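Long-range contacts in predicted metal-dependent hydrolase of the TIM-barrel fold (Lactobacillus casei, PDB 2QPX), which binds two zinc ions and is probably a hydrolase of the amidohydrolase type, although its substrate is not known: residues V37-D42 against K51-Y56; F21-K26 against S320-M325. All coordinates share one frame; numbering follows the deposited sequence. Where two conformers were deposited one is given.

Overall arrangement
The chain leaves strand 14-19, which holds the zinc ligand His18, passes the zinc ligand His20 and enters the loop with 21-26, the first half of interaction 2. The loop after helix 30-37 supplies 37-42, which meets 51-56, so interaction 1 closes a short loop around helix 47-50. Nearly 300 residues after 21-26, the chain returns just past zinc-binding Asp318 and closes interaction 2 with 320-325. Interaction 1 is therefore nested inside interaction 2. The two also touch, as Val37 packs against Ser320 and Thr321. Interaction 1 ties 37-42 to the region of helix 54-66; interaction 2 ties the loop after strand 14-19, near the zinc site, to the region of helix 323-342.

Interaction 1 (V37-D42 against K51-Y56); sequences VSTEAD and KNRLAY
Arg53 reaches across to the backbone of Ser38 with one guanidinium nitrogen. The direct hydrogen bond runs from Arg53 NH1 to Ser38 O at 2.8 Å. It is bent, with an N-H...O angle of 131°. The donor sits above the carbonyl plane, so it does not lie on a lone pair. The arginine chain is extended at first and then turns at chi3 (65°), which swings the guanidinium toward Ser38.

A water adds a second link. It donates to Ser38 OG at 2.8 Å and accepts from Arg53 NH1 at 2.9 Å. It also accepts a weak bond from the backbone N of Tyr56. Ser38 OG itself bonds to Ala35 O in helix 30-37.

Van der Waals contacts fill in the rest. Thr39 CB lies over one face of the guanidinium, 3.8 Å from Arg53 NH1, and the two side chains cross at about a right angle. Ala55 CB sits 3.6 Å from Ser38 O. Tyr56 CB packs 3.9 Å from Ser38 OG, while its ring runs off toward helix 30-37, where the hydroxyl bonds to Asp31 OD1.

Within 37-42, Thr39 OG1 accepts from Ala41 N at 3.1 Å in an ST turn. With OG1 anti to the backbone N (chi1 -178°), the hydroxyl can meet that amide.

Arg53 also serves the assembly, because its NE bonds to Leu307 O of the second subunit. Replacing it with a leucine would probably leave Ser38 O without this donor and cut the bond to the neighbouring subunit. The contact is buried but largely polar. One arginine, one water and one serine hydroxyl couple the loop to helix 54-66, and the same arginine carries that link into the subunit interface.

Interaction 2 (F21-K26 against S320-M325); sequences FLIDGK and STYPEM. With EDO (1,2-ethanediol), chain L.
Phe21 O accepts from Thr321 N at 2.8 Å, the shorter of two backbone hydrogen bonds between the segments. The other runs from Ile23 N to Thr321 O at 2.9 Å. Together they form a single beta bridge between Leu22 and Thr321. In this TIM-barrel, amidohydrolase-like fold, the bridge joins the loops that follow the first and last barrel strands. Zinc ligands His20 and Asp318 lie just before the two segments, and Ser320 packs on His20.

Van der Waals contacts flank the bridge. Ile23 and Thr321 lie side by side and point the same way, with Ile23 CD1 3.6 Å from the Thr321 methyl CG2. Ile23 CG1 stands between the backbone N and the carbonyl carbon (chi1 74°), which carries CD1 to the Tyr322 ring, 3.7 Å from CZ. Leu22 CD2 lies against the Thr321 carbonyl, 3.5 Å from its O, and reaches on to Pro323 CD.

Beyond the bridge, Asp24 OD1 takes Lys26 N in an Asx turn and Lys26 NZ in a salt bridge. The two donors come from opposite faces of the carboxylate. Lys26 NZ has a second anionic partner in Asp79. Asp24 OD2 accepts from O2 of a bound 1,2-ethanediol at 2.6 Å, probably from the crystallisation liquor. A water closes the far end, accepting from Tyr322 OH at 2.7 Å and donating to Gly25 O at 2.8 Å.

Interaction 1 (V37-D42 against K51-Y56)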
loop_
_atom_site.group_PDB
_atom_site.type_symbol
_atom_site.label_atom_id
_atom_site.label_comp_id
_atom_site.label_asym_id
_atom_site.label_seq_id
_atom_site.Cartn_x
_atom_site.Cartn_y
_atom_site.Cartn_z
ATOM N N VAL A 37 13.160 -23.675 -0.297
ATOM C CA VAL A 37 11.798 -23.526 0.152
ATOM C C VAL A 37 11.542 -22.187 0.867
ATOM O O VAL A 37 10.386 -21.791 1.049
ATOM C CB VAL A 37 11.351 -24.744 1.012
ATOM C CG1 VAL A 37 11.842 -24.630 2.457
ATOM C CG2 VAL A 37 9.805 -24.888 0.946
ATOM N N SER A 38 12.613 -21.462 1.199
ATOM C CA SER A 38 12.514 -20.199 1.917
ATOM C C SER A 38 12.056 -19.033 1.055
ATOM O O SER A 38 11.922 -17.912 1.563
ATOM C CB SER A 38 13.856 -19.842 2.565
ATOM O OG SER A 38 14.803 -19.410 1.606
ATOM N N THR A 39 11.792 -19.296 -0.227
ATOM C CA THR A 39 11.418 -18.268 -1.189
ATOM C C THR A 39 10.480 -18.858 -2.218
ATOM O O THR A 39 10.444 -20.069 -2.393
ATOM C CB THR A 39 12.679 -17.724 -1.941
ATOM O OG1 THR A 39 12.311 -16.674 -2.843
ATOM C CG2 THR A 39 13.414 -18.836 -2.716
ATOM N N GLU A 40 9.730 -18.005 -2.900
ATOM C CA GLU A 40 8.933 -18.415 -4.046
ATOM C C GLU A 40 9.660 -18.333 -5.384
ATOM O O GLU A 40 9.082 -18.659 -6.423
ATOM C CB GLU A 40 7.623 -17.610 -4.078
ATOM C CG GLU A 40 6.780 -17.905 -2.837
ATOM C CD GLU A 40 6.515 -19.417 -2.665
ATOM O OE1 GLU A 40 5.980 -20.013 -3.610
ATOM O OE2 GLU A 40 6.841 -20.012 -1.610
ATOM N N ALA A 41 10.930 -17.939 -5.370
ATOM C CA ALA A 41 11.744 -17.938 -6.573
ATOM C C ALA A 41 11.871 -19.371 -7.104
ATOM O O ALA A 41 11.793 -20.340 -6.331
ATOM C CB ALA A 41 13.150 -17.344 -6.290
ATOM N N ASP A 42 12.103 -19.478 -8.409
ATOM C CA ASP A 42 12.225 -20.777 -9.069
ATOM C C ASP A 42 13.661 -21.307 -9.078
ATOM O O ASP A 42 14.575 -20.689 -8.553
ATOM C CB ASP A 42 11.590 -20.729 -10.471
ATOM C CG ASP A 42 12.390 -19.933 -11.483
ATOM O OD1 ASP A 42 13.611 -19.794 -11.363
ATOM O OD2 ASP A 42 11.788 -19.445 -12.438
ATOM N N LYS A 51 19.813 -16.868 -0.369
ATOM C CA LYS A 51 20.489 -17.001 0.935
ATOM C C LYS A 51 20.845 -15.653 1.567
ATOM O O LYS A 51 21.253 -15.594 2.720
ATOM C CB LYS A 51 21.723 -17.906 0.816
ATOM C CG LYS A 51 21.374 -19.360 0.610
ATOM C CD LYS A 51 22.618 -20.247 0.507
ATOM C CE LYS A 51 22.251 -21.707 0.392
ATOM N NZ LYS A 51 23.435 -22.550 0.059
ATOM N N ASN A 52 20.657 -14.569 0.806
ATOM C CA ASN A 52 20.832 -13.232 1.307
ATOM C C ASN A 52 19.524 -12.528 1.662
ATOM O O ASN A 52 19.481 -11.301 1.848
ATOM C CB ASN A 52 21.711 -12.400 0.335
ATOM C CG ASN A 52 23.190 -12.683 0.509
ATOM O OD1 ASN A 52 23.858 -13.142 -0.415
ATOM N ND2 ASN A 52 23.696 -12.425 1.686
ATOM N N ARG A 53 18.460 -13.295 1.805
ATOM C CA ARG A 53 17.199 -12.868 2.394
ATOM C C ARG A 53 17.156 -13.310 3.823
ATOM O O ARG A 53 17.776 -14.326 4.181
ATOM C CB ARG A 53 16.022 -13.497 1.651
ATOM C CG ARG A 53 16.008 -13.174 0.156
ATOM C CD ARG A 53 14.923 -13.911 -0.591
ATOM N NE ARG A 53 13.584 -13.528 -0.186
ATOM C CZ ARG A 53 12.730 -14.260 0.521
ATOM N NH1 ARG A 53 13.043 -15.440 1.023
ATOM N NH2 ARG A 53 11.522 -13.805 0.715
ATOM N N LEU A 54 16.348 -12.631 4.627
ATOM C CA LEU A 54 16.255 -12.947 6.034
ATOM C C LEU A 54 15.610 -14.313 6.317
ATOM O O LEU A 54 16.017 -14.994 7.286
ATOM C CB LEU A 54 15.505 -11.845 6.785
ATOM C CG LEU A 54 15.662 -11.851 8.308
ATOM C CD1 LEU A 54 17.166 -11.730 8.713
ATOM C CD2 LEU A 54 14.875 -10.706 8.968
ATOM N N ALA A 55 14.664 -14.760 5.496
ATOM C CA ALA A 55 13.942 -16.005 5.775
ATOM C C ALA A 55 14.894 -17.193 5.944
ATOM O O ALA A 55 14.740 -18.003 6.840
ATOM C CB ALA A 55 12.898 -16.308 4.662
ATOM N N TYR A 56 15.848 -17.310 5.026
ATOM C CA TYR A 56 16.808 -18.412 5.093
ATOM C C TYR A 56 17.543 -18.390 6.424
ATOM O O TYR A 56 17.740 -19.455 7.062
ATOM C CB TYR A 56 17.774 -18.356 3.921
ATOM C CG TYR A 56 18.965 -19.294 4.019
ATOM C CD1 TYR A 56 18.816 -20.662 3.935
ATOM C CD2 TYR A 56 20.230 -18.784 4.201
ATOM C CE1 TYR A 56 19.937 -21.501 4.018
ATOM C CE2 TYR A 56 21.323 -19.585 4.285
ATOM C CZ TYR A 56 21.190 -20.945 4.169
ATOM O OH TYR A 56 22.332 -21.758 4.263
HETATM O O HOH W 1 15.514 -16.739 1.810
#

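Interaction 2 (F21-K26 against S320-M325)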
loop_
_atom_site.group_PDB
_atom_site.type_symbol
_atom_site.label_atom_id
_atom_site.label_comp_id
_atom_site.label_asym_id
_atom_site.label_seq_id
_atom_site.Cartn_x
_atom_site.Cartn_y
_atom_site.Cartn_z
ATOM N N PHE A 21 2.595 -30.520 2.514
ATOM C CA PHE A 21 3.361 -31.706 2.831
ATOM C C PHE A 21 4.809 -31.397 3.191
ATOM O O PHE A 21 5.471 -30.515 2.607
ATOM C CB PHE A 21 3.452 -32.634 1.638
ATOM C CG PHE A 21 2.157 -33.238 1.196
ATOM C CD1 PHE A 21 1.421 -34.059 1.995
ATOM C CD2 PHE A 21 1.689 -32.989 -0.090
ATOM C CE1 PHE A 21 0.247 -34.666 1.532
ATOM C CE2 PHE A 21 0.522 -33.573 -0.535
ATOM C CZ PHE A 21 -0.186 -34.413 0.278
ATOM N N LEU A 22 5.310 -32.200 4.132
ATOM C CA LEU A 22 6.738 -32.302 4.391
ATOM C C LEU A 22 7.422 -33.251 3.415
ATOM O O LEU A 22 6.752 -34.057 2.763
ATOM C CB LEU A 22 6.983 -32.773 5.854
ATOM C CG LEU A 22 6.447 -31.856 6.958
ATOM C CD1 LEU A 22 6.392 -32.641 8.300
ATOM C CD2 LEU A 22 7.349 -30.644 7.107
ATOM N N ILE A 23 8.751 -33.168 3.360
ATOM C CA ILE A 23 9.554 -34.092 2.580
ATOM C C ILE A 23 10.311 -35.071 3.469
ATOM O O ILE A 23 10.414 -34.912 4.673
ATOM C CB ILE A 23 10.535 -33.349 1.633
ATOM C CG1 ILE A 23 11.719 -32.730 2.390
ATOM C CG2 ILE A 23 9.764 -32.341 0.715
ATOM C CD1 ILE A 23 12.847 -32.227 1.485
ATOM N N ASP A 24 10.766 -36.137 2.824
ATOM C CA ASP A 24 11.628 -37.171 3.418
ATOM C C ASP A 24 12.863 -36.561 4.076
ATOM O O ASP A 24 13.646 -35.901 3.407
ATOM C CB ASP A 24 12.006 -38.142 2.280
ATOM C CG ASP A 24 12.798 -39.365 2.730
ATOM O OD1 ASP A 24 13.228 -39.461 3.871
ATOM O OD2 ASP A 24 12.972 -40.250 1.872
ATOM N N GLY A 25 13.006 -36.785 5.387
ATOM C CA GLY A 25 14.097 -36.240 6.183
ATOM C C GLY A 25 15.473 -36.766 5.774
ATOM O O GLY A 25 16.492 -36.164 6.089
ATOM N N LYS A 26 15.505 -37.870 5.031
ATOM C CA LYS A 26 16.756 -38.473 4.547
ATOM C C LYS A 26 17.342 -37.798 3.305
ATOM O O LYS A 26 18.458 -38.125 2.892
ATOM C CB LYS A 26 16.528 -39.968 4.263
ATOM C CG LYS A 26 16.045 -40.727 5.459
ATOM C CD LYS A 26 15.947 -42.253 5.172
ATOM C CE LYS A 26 14.787 -42.566 4.211
ATOM N NZ LYS A 26 13.468 -42.108 4.763
ATOM N N SER A 320 5.721 -25.764 3.918
ATOM C CA SER A 320 5.950 -27.079 3.341
ATOM C C SER A 320 7.318 -27.541 3.715
ATOM O O SER A 320 8.146 -26.776 4.222
ATOM C CB SER A 320 5.855 -27.108 1.803
ATOM O OG SER A 320 6.993 -26.604 1.153
ATOM N N THR A 321 7.555 -28.805 3.375
ATOM C CA THR A 321 8.886 -29.389 3.200
ATOM C C THR A 321 9.602 -29.753 4.505
ATOM O O THR A 321 9.901 -30.918 4.733
ATOM C CB THR A 321 9.759 -28.474 2.267
ATOM O OG1 THR A 321 9.118 -28.335 1.002
ATOM C CG2 THR A 321 11.190 -29.053 2.064
ATOM N N TYR A 322 9.864 -28.769 5.354
ATOM C CA TYR A 322 10.589 -28.952 6.579
ATOM C C TYR A 322 9.973 -28.240 7.750
ATOM O O TYR A 322 9.371 -27.184 7.599
ATOM C CB TYR A 322 12.022 -28.455 6.381
ATOM C CG TYR A 322 12.988 -29.319 5.580
ATOM C CD1 TYR A 322 13.024 -30.702 5.717
ATOM C CD2 TYR A 322 13.916 -28.740 4.733
ATOM C CE1 TYR A 322 13.986 -31.462 5.054
ATOM C CE2 TYR A 322 14.879 -29.479 4.084
ATOM C CZ TYR A 322 14.907 -30.851 4.235
ATOM O OH TYR A 322 15.885 -31.533 3.573
ATOM N N PRO A 323 10.169 -28.778 8.964
ATOM C CA PRO A 323 9.535 -28.182 10.141
ATOM C C PRO A 323 10.007 -26.788 10.484
ATOM O O PRO A 323 9.265 -26.044 11.123
ATOM C CB PRO A 323 9.818 -29.186 11.256
ATOM C CG PRO A 323 11.093 -29.894 10.802
ATOM C CD PRO A 323 10.904 -30.022 9.302
ATOM N N GLU A 324 11.207 -26.418 10.050
ATOM C CA GLU A 324 11.666 -25.030 10.268
ATOM C C GLU A 324 10.718 -23.992 9.685
ATOM O O GLU A 324 10.590 -22.899 10.244
ATOM C CB GLU A 324 13.051 -24.786 9.668
ATOM C CG GLU A 324 14.176 -25.536 10.332
ATOM C CD GLU A 324 14.432 -26.954 9.803
ATOM O OE1 GLU A 324 13.570 -27.566 9.159
ATOM O OE2 GLU A 324 15.509 -27.503 10.140
HETATM N N MSE A 325 10.110 -24.292 8.541
HETATM C CA MSE A 325 9.251 -23.309 7.922
HETATM C C MSE A 325 7.977 -23.171 8.745
HETATM O O MSE A 325 7.437 -22.073 8.873
HETATM C CB MSE A 325 8.948 -23.669 6.474
HETATM C CG MSE A 325 8.121 -22.628 5.701
HETATM SE SE MSE A 325 8.061 -22.997 3.821
HETATM C CE MSE A 325 6.913 -21.489 3.276
HETATM C C1 EDO L . 15.930 -39.508 -0.855
HETATM O O1 EDO L . 16.994 -38.658 -1.301
HETATM C C2 EDO L . 16.297 -40.126 0.487
HETATM O O2 EDO L . 15.288 -41.064 0.912
HETATM O O HOH W 2 16.934 -33.820 4.664
#